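Local coordinates for TetR-like transcriptional regulator (PDB 3F1B), which probably binds regulatory DNA through an N-terminal helix-turn-helix domain and thereby controls transcription, as expected of a TetR-family regulator, at residues R130-L133 with I134-A138; L189-R192 with G193-G196; V24-F27 with S28-F32; P49-Y52 with L53-S57; I66-E69 with G70-V74. One frame throughout, in Å; residues are numbered along the deposited sequence.

Contact 1. Residues R130-L133 with I134-A138. With SO4 (sulfate ion), chain B.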
loop_
_atom_site.group_PDB
_atom_site.type_symbol
_atom_site.label_atom_id
_atom_site.label_comp_id
_atom_site.label_asym_id
_atom_site.label_seq_id
_atom_site.Cartn_x
_atom_site.Cartn_y
_atom_site.Cartn_z
ATOM N N ARG A 130 -2.188 8.814 6.744
ATOM C CA ARG A 130 -3.091 7.681 6.584
ATOM C C ARG A 130 -3.821 7.330 7.852
ATOM O O ARG A 130 -5.011 7.014 7.829
ATOM C CB ARG A 130 -2.304 6.456 6.230
ATOM C CG ARG A 130 -3.148 5.345 5.684
ATOM C CD ARG A 130 -2.281 4.667 4.672
ATOM N NE ARG A 130 -2.816 3.392 4.265
ATOM C CZ ARG A 130 -3.041 2.367 5.082
ATOM N NH1 ARG A 130 -2.798 2.485 6.384
ATOM N NH2 ARG A 130 -3.503 1.227 4.579
ATOM N N ASP A 131 -3.088 7.341 8.960
ATOM C CA ASP A 131 -3.666 6.990 10.229
ATOM C C ASP A 131 -4.637 8.027 10.706
ATOM O O ASP A 131 -5.680 7.696 11.236
ATOM C CB ASP A 131 -2.576 6.815 11.240
ATOM C CG ASP A 131 -2.008 5.445 11.191
ATOM O OD1 ASP A 131 -0.813 5.295 10.847
ATOM O OD2 ASP A 131 -2.803 4.508 11.462
ATOM N N ARG A 132 -4.284 9.282 10.506
ATOM C CA ARG A 132 -5.166 10.355 10.814
ATOM C C ARG A 132 -6.424 10.174 9.961
ATOM O O ARG A 132 -7.537 10.286 10.481
ATOM C CB ARG A 132 -4.469 11.712 10.598
ATOM C CG ARG A 132 -5.376 12.938 10.824
ATOM C CD ARG A 132 -6.178 12.830 12.129
ATOM N NE ARG A 132 -7.125 13.926 12.319
ATOM C CZ ARG A 132 -7.872 14.102 13.416
ATOM N NH1 ARG A 132 -7.834 13.234 14.436
ATOM N NH2 ARG A 132 -8.686 15.145 13.497
ATOM N N LEU A 133 -6.265 9.851 8.678
ATOM C CA LEU A 133 -7.413 9.625 7.782
ATOM C C LEU A 133 -8.281 8.472 8.284
ATOM O O LEU A 133 -9.515 8.594 8.320
ATOM C CB LEU A 133 -6.972 9.318 6.351
ATOM C CG LEU A 133 -6.445 10.449 5.504
ATOM C CD1 LEU A 133 -5.940 9.965 4.146
ATOM C CD2 LEU A 133 -7.511 11.492 5.314
ATOM N N ILE A 134 -7.662 7.356 8.671
ATOM C CA ILE A 134 -8.404 6.230 9.302
ATOM C C ILE A 134 -9.214 6.632 10.565
ATOM O O ILE A 134 -10.379 6.250 10.720
ATOM C CB ILE A 134 -7.449 5.037 9.585
ATOM C CG1 ILE A 134 -7.034 4.388 8.282
ATOM C CG2 ILE A 134 -8.114 3.990 10.538
ATOM C CD1 ILE A 134 -5.730 3.578 8.386
ATOM N N GLU A 135 -8.586 7.401 11.460
ATOM C CA GLU A 135 -9.213 8.017 12.616
ATOM C C GLU A 135 -10.369 8.955 12.268
ATOM O O GLU A 135 -11.387 8.968 12.930
ATOM C CB GLU A 135 -8.132 8.800 13.376
ATOM C CG GLU A 135 -8.652 9.730 14.477
ATOM C CD GLU A 135 -7.526 10.465 15.268
ATOM O OE1 GLU A 135 -7.693 10.652 16.493
ATOM O OE2 GLU A 135 -6.490 10.874 14.682
ATOM N N LEU A 136 -10.203 9.775 11.242
ATOM C CA LEU A 136 -11.297 10.626 10.801
ATOM C C LEU A 136 -12.475 9.780 10.301
ATOM O O LEU A 136 -13.628 10.119 10.530
ATOM C CB LEU A 136 -10.836 11.574 9.689
ATOM C CG LEU A 136 -10.081 12.810 10.210
ATOM C CD1 LEU A 136 -9.131 13.454 9.161
ATOM C CD2 LEU A 136 -10.986 13.876 10.945
ATOM N N THR A 137 -12.183 8.663 9.638
ATOM C CA THR A 137 -13.216 7.836 9.059
ATOM C C THR A 137 -13.999 7.094 10.120
ATOM O O THR A 137 -15.214 6.909 9.977
ATOM C CB THR A 137 -12.560 6.818 8.106
ATOM O OG1 THR A 137 -11.898 7.557 7.100
ATOM C CG2 THR A 137 -13.562 5.903 7.455
ATOM N N ALA A 138 -13.302 6.590 11.135
ATOM C CA ALA A 138 -13.977 5.903 12.240
ATOM C C ALA A 138 -14.919 6.824 12.968
ATOM O O ALA A 138 -16.007 6.395 13.348
ATOM C CB ALA A 138 -12.976 5.358 13.217
HETATM S S SO4 B . -11.126 14.817 15.603
HETATM O O1 SO4 B . -11.455 14.478 16.984
HETATM O O2 SO4 B . -10.273 16.010 15.600
HETATM O O3 SO4 B . -10.420 13.679 15.027
HETATM O O4 SO4 B . -12.344 15.046 14.822
#

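Contact 2. Residues L189-R192 with G193-G196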
loop_
_atom_site.group_PDB
_atom_site.type_symbol
_atom_site.label_atom_id
_atom_site.label_comp_id
_atom_site.label_asym_id
_atom_site.label_seq_id
_atom_site.Cartn_x
_atom_site.Cartn_y
_atom_site.Cartn_z
ATOM N N LEU A 189 -19.898 -0.600 0.874
ATOM C CA LEU A 189 -18.981 -1.330 1.724
ATOM C C LEU A 189 -18.989 -0.723 3.132
ATOM O O LEU A 189 -18.936 -1.435 4.121
ATOM C CB LEU A 189 -17.602 -1.237 1.114
ATOM C CG LEU A 189 -16.371 -1.836 1.765
ATOM C CD1 LEU A 189 -15.308 -1.886 0.694
ATOM C CD2 LEU A 189 -15.870 -1.060 2.994
ATOM N N ALA A 190 -19.081 0.603 3.211
ATOM C CA ALA A 190 -18.974 1.327 4.465
ATOM C C ALA A 190 -20.262 1.213 5.274
ATOM O O ALA A 190 -20.211 0.994 6.484
ATOM C CB ALA A 190 -18.656 2.773 4.210
ATOM N N TRP A 191 -21.412 1.386 4.619
ATOM C CA TRP A 191 -22.708 1.325 5.342
ATOM C C TRP A 191 -23.298 -0.102 5.458
ATOM O O TRP A 191 -24.162 -0.351 6.307
ATOM C CB TRP A 191 -23.729 2.339 4.788
ATOM C CG TRP A 191 -23.207 3.765 4.746
ATOM C CD1 TRP A 191 -23.018 4.536 3.625
ATOM C CD2 TRP A 191 -22.794 4.583 5.867
ATOM N NE1 TRP A 191 -22.522 5.774 3.977
ATOM C CE2 TRP A 191 -22.370 5.829 5.342
ATOM C CE3 TRP A 191 -22.742 4.384 7.256
ATOM C CZ2 TRP A 191 -21.900 6.878 6.167
ATOM C CZ3 TRP A 191 -22.275 5.433 8.073
ATOM C CH2 TRP A 191 -21.862 6.661 7.523
ATOM N N ARG A 192 -22.792 -1.025 4.637
ATOM C CA ARG A 192 -23.217 -2.432 4.638
ATOM C C ARG A 192 -22.204 -3.492 5.172
ATOM O O ARG A 192 -22.622 -4.530 5.649
ATOM C CB ARG A 192 -23.815 -2.827 3.270
ATOM C CG ARG A 192 -25.100 -2.068 2.868
ATOM C CD ARG A 192 -26.214 -2.071 3.975
ATOM N NE ARG A 192 -27.041 -3.294 4.028
ATOM C CZ ARG A 192 -28.224 -3.450 3.423
ATOM N NH1 ARG A 192 -28.737 -2.466 2.702
ATOM N NH2 ARG A 192 -28.901 -4.592 3.535
ATOM N N GLY A 193 -20.892 -3.236 5.117
ATOM C CA GLY A 193 -19.933 -3.911 6.024
ATOM C C GLY A 193 -20.216 -3.490 7.476
ATOM O O GLY A 193 -19.937 -4.219 8.439
ATOM N N LEU A 194 -20.792 -2.299 7.619
ATOM C CA LEU A 194 -21.250 -1.768 8.895
ATOM C C LEU A 194 -22.455 -2.552 9.415
ATOM O O LEU A 194 -22.353 -3.280 10.402
ATOM C CB LEU A 194 -21.611 -0.290 8.721
ATOM C CG LEU A 194 -21.888 0.632 9.909
ATOM C CD1 LEU A 194 -21.204 1.980 9.694
ATOM C CD2 LEU A 194 -23.406 0.824 10.137
ATOM N N ALA A 195 -23.585 -2.404 8.730
ATOM C CA ALA A 195 -24.848 -3.044 9.105
ATOM C C ALA A 195 -24.935 -4.538 8.723
ATOM O O ALA A 195 -25.899 -5.224 9.110
ATOM C CB ALA A 195 -26.021 -2.272 8.500
ATOM N N GLY A 196 -23.921 -5.028 7.990
ATOM C CA GLY A 196 -23.925 -6.374 7.350
ATOM C C GLY A 196 -23.492 -7.561 8.198
ATOM O O GLY A 196 -24.198 -8.582 8.271
#

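Contact 3. Residues V24-F27 with S28-F32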
loop_
_atom_site.group_PDB
_atom_site.type_symbol
_atom_site.label_atom_id
_atom_site.label_comp_id
_atom_site.label_asym_id
_atom_site.label_seq_id
_atom_site.Cartn_x
_atom_site.Cartn_y
_atom_site.Cartn_z
ATOM N N VAL A 24 7.643 14.922 -10.145
ATOM C CA VAL A 24 6.510 14.053 -9.962
ATOM C C VAL A 24 6.524 12.979 -11.063
ATOM O O VAL A 24 6.521 11.764 -10.765
ATOM C CB VAL A 24 5.179 14.835 -9.858
ATOM C CG1 VAL A 24 3.996 13.908 -9.906
ATOM C CG2 VAL A 24 5.109 15.501 -8.539
ATOM N N ASP A 25 6.562 13.431 -12.311
ATOM C CA ASP A 25 6.798 12.569 -13.480
ATOM C C ASP A 25 7.817 11.482 -13.200
ATOM O O ASP A 25 7.481 10.291 -13.080
ATOM C CB ASP A 25 7.323 13.407 -14.652
ATOM C CG ASP A 25 6.315 14.429 -15.146
ATOM O OD1 ASP A 25 6.566 15.023 -16.220
ATOM O OD2 ASP A 25 5.273 14.654 -14.473
ATOM N N VAL A 26 9.059 11.912 -13.053
ATOM C CA VAL A 26 10.145 10.983 -12.918
ATOM C C VAL A 26 9.959 10.067 -11.708
ATOM O O VAL A 26 10.256 8.871 -11.788
ATOM C CB VAL A 26 11.524 11.701 -12.906
ATOM C CG1 VAL A 26 12.626 10.690 -13.159
ATOM C CG2 VAL A 26 11.575 12.808 -13.961
ATOM N N PHE A 27 9.463 10.589 -10.590
ATOM C CA PHE A 27 9.284 9.726 -9.432
ATOM C C PHE A 27 8.180 8.679 -9.667
ATOM O O PHE A 27 8.319 7.513 -9.270
ATOM C CB PHE A 27 8.967 10.528 -8.186
ATOM C CG PHE A 27 10.151 11.143 -7.532
ATOM C CD1 PHE A 27 11.278 10.376 -7.226
ATOM C CD2 PHE A 27 10.119 12.516 -7.163
ATOM C CE1 PHE A 27 12.394 10.969 -6.602
ATOM C CE2 PHE A 27 11.187 13.120 -6.540
ATOM C CZ PHE A 27 12.354 12.339 -6.254
ATOM N N SER A 28 7.076 9.099 -10.295
ATOM C CA SER A 28 5.970 8.172 -10.581
ATOM C C SER A 28 6.340 7.233 -11.729
ATOM O O SER A 28 6.030 6.054 -11.688
ATOM C CB SER A 28 4.641 8.896 -10.849
ATOM O OG SER A 28 4.662 9.554 -12.102
ATOM N N ASP A 29 7.018 7.758 -12.742
ATOM C CA ASP A 29 7.512 6.942 -13.832
ATOM C C ASP A 29 8.422 5.807 -13.347
ATOM O O ASP A 29 8.221 4.655 -13.704
ATOM C CB ASP A 29 8.251 7.827 -14.841
ATOM C CG ASP A 29 8.309 7.210 -16.246
ATOM O OD1 ASP A 29 7.523 6.277 -16.533
ATOM O OD2 ASP A 29 9.134 7.664 -17.079
ATOM N N ARG A 30 9.395 6.127 -12.503
ATOM C CA ARG A 30 10.527 5.222 -12.258
ATOM C C ARG A 30 10.683 4.770 -10.816
ATOM O O ARG A 30 11.467 3.859 -10.536
ATOM C CB ARG A 30 11.837 5.895 -12.664
ATOM C CG ARG A 30 11.837 6.512 -14.048
ATOM C CD ARG A 30 13.214 6.343 -14.737
ATOM N NE ARG A 30 14.318 6.990 -14.016
ATOM C CZ ARG A 30 15.175 7.863 -14.551
ATOM N NH1 ARG A 30 15.080 8.207 -15.832
ATOM N NH2 ARG A 30 16.146 8.385 -13.807
ATOM N N GLY A 31 9.983 5.418 -9.898
ATOM C CA GLY A 31 10.185 5.151 -8.487
ATOM C C GLY A 31 11.384 5.884 -7.932
ATOM O O GLY A 31 12.273 6.276 -8.696
ATOM N N PHE A 32 11.418 6.032 -6.605
ATOM C CA PHE A 32 12.415 6.849 -5.905
ATOM C C PHE A 32 13.866 6.483 -6.185
ATOM O O PHE A 32 14.655 7.357 -6.532
ATOM C CB PHE A 32 12.189 6.883 -4.384
ATOM C CG PHE A 32 13.276 7.628 -3.624
ATOM C CD1 PHE A 32 13.159 8.993 -3.371
ATOM C CD2 PHE A 32 14.426 6.965 -3.175
ATOM C CE1 PHE A 32 14.149 9.695 -2.686
ATOM C CE2 PHE A 32 15.428 7.661 -2.491
ATOM C CZ PHE A 32 15.286 9.047 -2.258
#

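Contact 4. Residues P49-Y52 with L53-S57. With SO4 (sulfate ion), chain C.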
loop_
_atom_site.group_PDB
_atom_site.type_symbol
_atom_site.label_atom_id
_atom_site.label_comp_id
_atom_site.label_asym_id
_atom_site.label_seq_id
_atom_site.Cartn_x
_atom_site.Cartn_y
_atom_site.Cartn_z
ATOM N N PRO A 49 22.993 21.770 -12.073
ATOM C CA PRO A 49 23.412 22.736 -11.063
ATOM C C PRO A 49 22.256 23.595 -10.530
ATOM O O PRO A 49 22.208 23.860 -9.316
ATOM C CB PRO A 49 24.439 23.617 -11.805
ATOM C CG PRO A 49 24.969 22.776 -12.921
ATOM C CD PRO A 49 23.982 21.639 -13.164
HETATM N N MSE A 50 21.360 24.028 -11.421
HETATM C CA MSE A 50 20.173 24.789 -11.054
HETATM C C MSE A 50 19.318 24.067 -10.038
HETATM O O MSE A 50 19.026 24.619 -8.969
HETATM C CB MSE A 50 19.322 25.050 -12.275
HETATM C CG MSE A 50 19.470 26.430 -12.836
HETATM SE SE MSE A 50 18.545 27.632 -11.610
HETATM C CE MSE A 50 16.706 27.137 -12.114
ATOM N N LEU A 51 18.919 22.838 -10.379
ATOM C CA LEU A 51 18.131 21.989 -9.488
ATOM C C LEU A 51 18.720 21.933 -8.053
ATOM O O LEU A 51 18.010 22.123 -7.062
ATOM C CB LEU A 51 18.059 20.574 -10.073
ATOM C CG LEU A 51 16.740 19.856 -10.294
ATOM C CD1 LEU A 51 16.968 18.379 -10.210
ATOM C CD2 LEU A 51 15.651 20.247 -9.351
ATOM N N TYR A 52 20.021 21.675 -7.952
ATOM C CA TYR A 52 20.673 21.571 -6.641
ATOM C C TYR A 52 20.669 22.859 -5.846
ATOM O O TYR A 52 20.713 22.824 -4.611
ATOM C CB TYR A 52 22.103 21.079 -6.796
ATOM C CG TYR A 52 22.174 19.606 -6.980
ATOM C CD1 TYR A 52 22.180 19.061 -8.235
ATOM C CD2 TYR A 52 22.198 18.755 -5.889
ATOM C CE1 TYR A 52 22.216 17.693 -8.407
ATOM C CE2 TYR A 52 22.247 17.383 -6.040
ATOM C CZ TYR A 52 22.264 16.850 -7.303
ATOM O OH TYR A 52 22.322 15.478 -7.491
ATOM N N LEU A 53 20.637 23.995 -6.542
ATOM C CA LEU A 53 20.480 25.282 -5.852
ATOM C C LEU A 53 19.064 25.474 -5.259
ATOM O O LEU A 53 18.862 26.369 -4.455
ATOM C CB LEU A 53 20.905 26.496 -6.733
ATOM C CG LEU A 53 22.347 26.625 -7.238
ATOM C CD1 LEU A 53 22.478 27.783 -8.169
ATOM C CD2 LEU A 53 23.305 26.785 -6.080
ATOM N N TYR A 54 18.103 24.641 -5.658
ATOM C CA TYR A 54 16.768 24.688 -5.068
ATOM C C TYR A 54 16.595 23.519 -4.144
ATOM O O TYR A 54 16.027 23.676 -3.060
ATOM C CB TYR A 54 15.622 24.718 -6.099
ATOM C CG TYR A 54 15.519 26.021 -6.812
ATOM C CD1 TYR A 54 14.619 27.015 -6.402
ATOM C CD2 TYR A 54 16.373 26.300 -7.893
ATOM C CE1 TYR A 54 14.568 28.269 -7.084
ATOM C CE2 TYR A 54 16.349 27.540 -8.572
ATOM C CZ TYR A 54 15.447 28.506 -8.183
ATOM O OH TYR A 54 15.462 29.686 -8.907
ATOM N N TYR A 55 17.074 22.344 -4.545
ATOM C CA TYR A 55 16.824 21.161 -3.729
ATOM C C TYR A 55 18.029 20.551 -3.047
ATOM O O TYR A 55 18.023 20.389 -1.810
ATOM C CB TYR A 55 15.893 20.158 -4.428
ATOM C CG TYR A 55 14.553 20.820 -4.613
ATOM C CD1 TYR A 55 13.664 20.943 -3.522
ATOM C CD2 TYR A 55 14.217 21.432 -5.828
ATOM C CE1 TYR A 55 12.455 21.620 -3.647
ATOM C CE2 TYR A 55 13.004 22.124 -5.962
ATOM C CZ TYR A 55 12.123 22.188 -4.866
ATOM O OH TYR A 55 10.909 22.836 -4.994
ATOM N N GLY A 56 19.085 20.253 -3.780
ATOM C CA GLY A 56 20.301 19.956 -3.033
ATOM C C GLY A 56 20.520 18.480 -2.829
ATOM O O GLY A 56 21.674 18.053 -2.702
ATOM N N SER A 57 19.426 17.705 -2.808
ATOM C CA SER A 57 19.505 16.256 -2.885
ATOM C C SER A 57 18.206 15.687 -3.412
ATOM O O SER A 57 17.147 16.332 -3.322
ATOM C CB SER A 57 19.776 15.671 -1.514
ATOM O OG SER A 57 18.618 15.806 -0.740
HETATM S S SO4 C . 21.849 11.817 -9.770
HETATM O O1 SO4 C . 21.369 12.114 -11.115
HETATM O O2 SO4 C . 22.698 12.953 -9.390
HETATM O O3 SO4 C . 20.732 11.648 -8.836
HETATM O O4 SO4 C . 22.639 10.589 -9.772
#

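Contact 5. Residues I66-E69 with G70-V74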
loop_
_atom_site.group_PDB
_atom_site.type_symbol
_atom_site.label_atom_id
_atom_site.label_comp_id
_atom_site.label_asym_id
_atom_site.label_seq_id
_atom_site.Cartn_x
_atom_site.Cartn_y
_atom_site.Cartn_z
ATOM N N ILE A 66 6.578 15.487 -2.223
ATOM C CA ILE A 66 5.622 14.774 -1.395
ATOM C C ILE A 66 4.750 15.762 -0.630
ATOM O O ILE A 66 3.537 15.606 -0.538
ATOM C CB ILE A 66 6.314 13.735 -0.423
ATOM C CG1 ILE A 66 6.740 12.503 -1.215
ATOM C CG2 ILE A 66 5.395 13.332 0.749
ATOM C CD1 ILE A 66 5.725 11.408 -1.233
ATOM N N GLN A 67 5.382 16.766 -0.061
ATOM C CA GLN A 67 4.653 17.848 0.589
ATOM C C GLN A 67 3.560 18.463 -0.327
ATOM O O GLN A 67 2.414 18.592 0.099
ATOM C CB GLN A 67 5.666 18.919 0.990
ATOM C CG GLN A 67 6.274 18.689 2.346
ATOM C CD GLN A 67 5.323 19.142 3.460
ATOM O OE1 GLN A 67 5.042 18.388 4.391
ATOM N NE2 GLN A 67 4.817 20.372 3.350
ATOM N N ARG A 68 3.927 18.844 -1.562
ATOM C CA ARG A 68 3.025 19.481 -2.486
ATOM C C ARG A 68 1.870 18.568 -2.945
ATOM O O ARG A 68 0.700 18.979 -2.906
ATOM C CB ARG A 68 3.766 20.022 -3.709
ATOM C CG ARG A 68 2.836 20.936 -4.548
ATOM C CD ARG A 68 3.453 21.475 -5.815
ATOM N NE ARG A 68 3.518 20.398 -6.784
ATOM C CZ ARG A 68 3.769 20.537 -8.083
ATOM N NH1 ARG A 68 3.991 21.754 -8.645
ATOM N NH2 ARG A 68 3.782 19.428 -8.829
ATOM N N GLU A 69 2.163 17.362 -3.426
ATOM C CA GLU A 69 1.075 16.460 -3.797
ATOM C C GLU A 69 0.158 16.082 -2.586
ATOM O O GLU A 69 -1.072 16.011 -2.728
ATOM C CB GLU A 69 1.642 15.225 -4.508
ATOM C CG GLU A 69 2.601 15.606 -5.675
ATOM C CD GLU A 69 2.028 16.699 -6.589
ATOM O OE1 GLU A 69 0.806 16.794 -6.748
ATOM O OE2 GLU A 69 2.795 17.484 -7.176
ATOM N N GLY A 70 0.746 15.921 -1.393
ATOM C CA GLY A 70 -0.037 15.716 -0.155
ATOM C C GLY A 70 -1.049 16.832 0.084
ATOM O O GLY A 70 -2.171 16.586 0.492
ATOM N N LEU A 71 -0.632 18.066 -0.182
ATOM C CA LEU A 71 -1.496 19.219 -0.055
ATOM C C LEU A 71 -2.666 19.160 -1.017
ATOM O O LEU A 71 -3.779 19.503 -0.626
ATOM C CB LEU A 71 -0.726 20.503 -0.332
ATOM C CG LEU A 71 -0.270 21.382 0.806
ATOM C CD1 LEU A 71 0.949 22.263 0.336
ATOM C CD2 LEU A 71 -1.446 22.220 1.253
ATOM N N ARG A 72 -2.433 18.770 -2.274
ATOM C CA ARG A 72 -3.525 18.808 -3.243
ATOM C C ARG A 72 -4.474 17.719 -2.816
ATOM O O ARG A 72 -5.690 17.830 -2.984
ATOM C CB ARG A 72 -3.070 18.589 -4.681
ATOM C CG ARG A 72 -2.045 19.564 -5.102
ATOM C CD ARG A 72 -1.201 18.970 -6.207
ATOM N NE ARG A 72 -0.568 20.032 -6.978
ATOM C CZ ARG A 72 0.048 19.853 -8.146
ATOM N NH1 ARG A 72 0.576 20.911 -8.753
ATOM N NH2 ARG A 72 0.148 18.632 -8.700
ATOM N N PHE A 73 -3.906 16.682 -2.218
ATOM C CA PHE A 73 -4.727 15.583 -1.813
ATOM C C PHE A 73 -5.716 15.985 -0.715
ATOM O O PHE A 73 -6.917 15.764 -0.869
ATOM C CB PHE A 73 -3.880 14.375 -1.460
ATOM C CG PHE A 73 -4.660 13.225 -0.979
ATOM C CD1 PHE A 73 -5.217 12.325 -1.889
ATOM C CD2 PHE A 73 -4.819 13.000 0.401
ATOM C CE1 PHE A 73 -5.968 11.201 -1.428
ATOM C CE2 PHE A 73 -5.558 11.891 0.870
ATOM C CZ PHE A 73 -6.142 10.991 -0.052
ATOM N N VAL A 74 -5.237 16.625 0.347
ATOM C CA VAL A 74 -6.151 16.979 1.410
ATOM C C VAL A 74 -7.111 18.095 0.994
ATOM O O VAL A 74 -8.259 18.076 1.373
ATOM C CB VAL A 74 -5.431 17.278 2.739
ATOM C CG1 VAL A 74 -4.306 16.270 2.960
ATOM C CG2 VAL A 74 -4.947 18.699 2.804
#

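Contact 1. Residues R130-L133 with I134-A138
Leu133 O takes two donors from Thr137, one turn further along the same helix: the amide Thr137 N at 3.0 Å and the hydroxyl Thr137 OG1 at 2.9 Å. They arrive from opposite faces of the carbonyl plane, the hydroxyl standing 35° out of it. The first torsion of Thr137 sets OG1 beside its backbone N (chi1 -61°), from where the hydroxyl reaches the carbonyl of the preceding turn.

Arg132 makes an i to i+3 salt bridge, in which NH1 meets Glu135 OE2 at 2.7 Å with a nearly straight N-H...O angle of 163°. The oxygen lies in the guanidinium plane, whereas the nitrogen stands above the carboxylate plane, the two flat groups being almost perpendicular. Over one guanidinium face comes Leu136 CD2, 3.7 Å from Arg132 NH2. A sulfate ion, probably from the crystallisation liquor, also binds this guanidinium: Arg132 NH2 bonds its O2 at 2.8 Å, and the bonds from NH1 and NH2 to O3 are weak.

Ile134 CD1 touches Arg130 NH1 at 3.7 Å, and that guanidinium is paired with Glu166. In the fold, this turn of helix 126-143 lays Ile134 and Thr137 on helix 153-173 and Leu133 on Phe73 and Leu77 of helix 58-77, while Asp131 forms a salt bridge with Arg171 of the second subunit.

Contact 2. Residues L189-R192 with G193-G196
The indole of Trp191 meets Leu194 with CE3 and CZ3 of its six-membered ring, CE3 lying 3.8 Å and CZ3 4.0 Å from Leu194 CD1. The methyl approaches the ring obliquely, and the two side chains run side by side in the same direction. From outside the two segments, Arg88 makes a cation-pi contact with the indole.

Leu194 reaches the ring because its CG stands opposite the backbone nitrogen (chi1 -169°), which swings the branch back along the preceding turn. The same side chain presses on the backbone: CB is only 2.9 Å from Ala190 O, a tight approach. Replacing Leu194 by an alanine takes away both methyls, and would probably leave a gap beside CE3 and CZ3 of Trp191, with the indole freer to shift.

The backbone bonds are those of a helix losing its regularity. Gly193 N reaches Leu189 O at 2.8 Å, but from 47° above the carbonyl plane, and Ala195 N reaches Trp191 O at 3.2 Å from a similarly raised position. A beta carbon at Gly193 would fall 2.7 Å from Leu189 O, so this turn has little room for a side chain there.

The contact forms the last turns of helix 179-196 in the C-terminal domain. Trp191 packs on Leu140 and Leu141 of helix 126-143 and on Leu91 of helix 87-104, Leu189 and Ala190 rest on helix 153-173, and Leu189 also meets Leu189 of the second subunit.

Contact 3. Residues V24-F27 with S28-F32
Phe27 and Phe32 lie side by side where helix 12-30, the first helix of the TetR-type DNA-binding domain, comes to its end, with Phe27 CE1 3.9 Å from Phe32 CD1. Gly31, between them, leaves helical geometry with a positive phi of 81°. A side chain there would jam against the carbonyl oxygen of Arg30, which accounts for glycine at this position. The turn is fastened by Gly31 N, which bonds Phe27 O at 2.7 Å, while Gly31 O faces the edge of the Phe27 ring.

A second pair runs along the helix. Val26 CG1 sits 4.0 Å above the plane of the Arg30 guanidinium, over its centre. The arginine is positioned by the loop that follows, through a hydrogen bond from NE to Glu34 O and a weak one from NH2 to Ser36 OG.

Further out, Phe62 of helix 58-77 meets both phenyl rings edge-to-face, Lys58 makes a cation-pi contact with Phe32, and His33 of the second subunit meets Phe32 edge-to-face. Val26 also packs against Ile40 of helix 37-43.

At the start of this turn Ser28 carries its hydroxyl between its backbone N and carbonyl carbon (chi1 72°), which turns it back over the preceding turn: Ser28 OG is 3.1 Å from Asp25 O and 3.2 Å from Val24 O.

Contact 4. Residues P49-Y52 with L53-S57
Leu51 O accepts two amides as the helix closes, Tyr55 N at 2.7 Å nearly in line with the carbonyl and Tyr54 N at 2.9 Å from 57° above its plane, after which Gly56 breaks the helix with a phi of 97°. Any side chain on Gly56 would be jammed against the carbonyl oxygen of Tyr55.

Met50, a selenomethionine, folds back at its second and third torsions to lie beside Tyr54. CE touches Tyr54 CE2 at 3.6 Å, and SE is 5.2 Å from the ring centroid, 86° off the normal, which makes this a Met-aromatic contact at the ring edge. Met50 O also meets that ring in its plane. On the inner side Leu51 CD2 comes to the edge of the Tyr55 ring, 4.0 Å from Tyr55 CD2.

Residues 36-55 are the predicted helix-turn-helix, and helix 48-54 is its second helix, the one that in TetR relatives enters the major groove. Leu51 points into the domain, packing on Met19, Ile40 and Leu61, whereas much of the rest is solvent-facing.

Tyr52 presents a ring edge to Gly56 O, 3.3 Å from Tyr52 CD2. Its OH makes a weak bond of 3.2 Å to sulfate O2. That ion, probably from the crystallisation liquor, is also bonded by Met37 N and Asp38 N at the start of helix 37-43, a site consistent with one for a DNA phosphate. Past Gly56, Ser57 occupies the N-cap position of helix 58-77, with OG bonded to Glu60 N and Asp59 OD2.

Contact 5. Residues I66-E69 with G70-V74
A salt-bridge network of Arg68, Glu69 and Arg72 runs along one flank of helix 58-77. Arg68 grips Glu69 OE2 side-on with two nitrogens, NE at 3.0 Å and NH2 at 2.7 Å, while Glu69 OE1 is 2.8 Å from Arg72 NH2 in a salt bridge whose hydrogen bond is weak (122°). One carboxylate thus spans both arginines.

The guanidinium groups themselves stack, centres 3.8 Å apart and planes at 19°, with Arg72 NH1 lying 3.3 Å from Arg68 CZ over the centre of that face. The bend at chi3 of Arg68 (74°) turns its flat end into this position. Glu69, together with Asp21, which pairs with Arg68 NH2, probably offsets the like charges.

With an alanine in place of Arg68, Glu69 OE2 would probably lose the two donors that grip it and the Arg72 guanidinium the flat group stacked on its face, leaving Arg72 held by its weak bond to Glu69 OE1 and less fixed in rotation.

Within the fold, Arg68 faces Gln17 and Leu20 of helix 12-30, Glu69 packs between Val24 and helix 106-115, Ile66 meets Val111 and Gln115 of that helix, and Phe73 meets Phe98 of helix 87-104. Helix 58-77 therefore bridges the DNA-binding and C-terminal parts.

How the contacts relate
From the N terminus the order is contact 3, contact 4, contact 5, contact 1 and contact 2. Each closes only a turn within a single helix or at its end; they follow in series, and none nests in or crosses another. Contacts 3 and 4 share the DNA-binding domain, their nearest atoms about 7 Å apart. Contact 5 links the two halves: it touches contact 3 where Val24 CG2 lies 3.3 Å from Glu69 OE2, and contact 1 where Phe73 CE2 lies 3.8 Å from Leu133 CD1. Contact 2 ends the series, its centre about 49 Å from that of contact 4. Contacts 1, 2 and 3 also meet the second subunit.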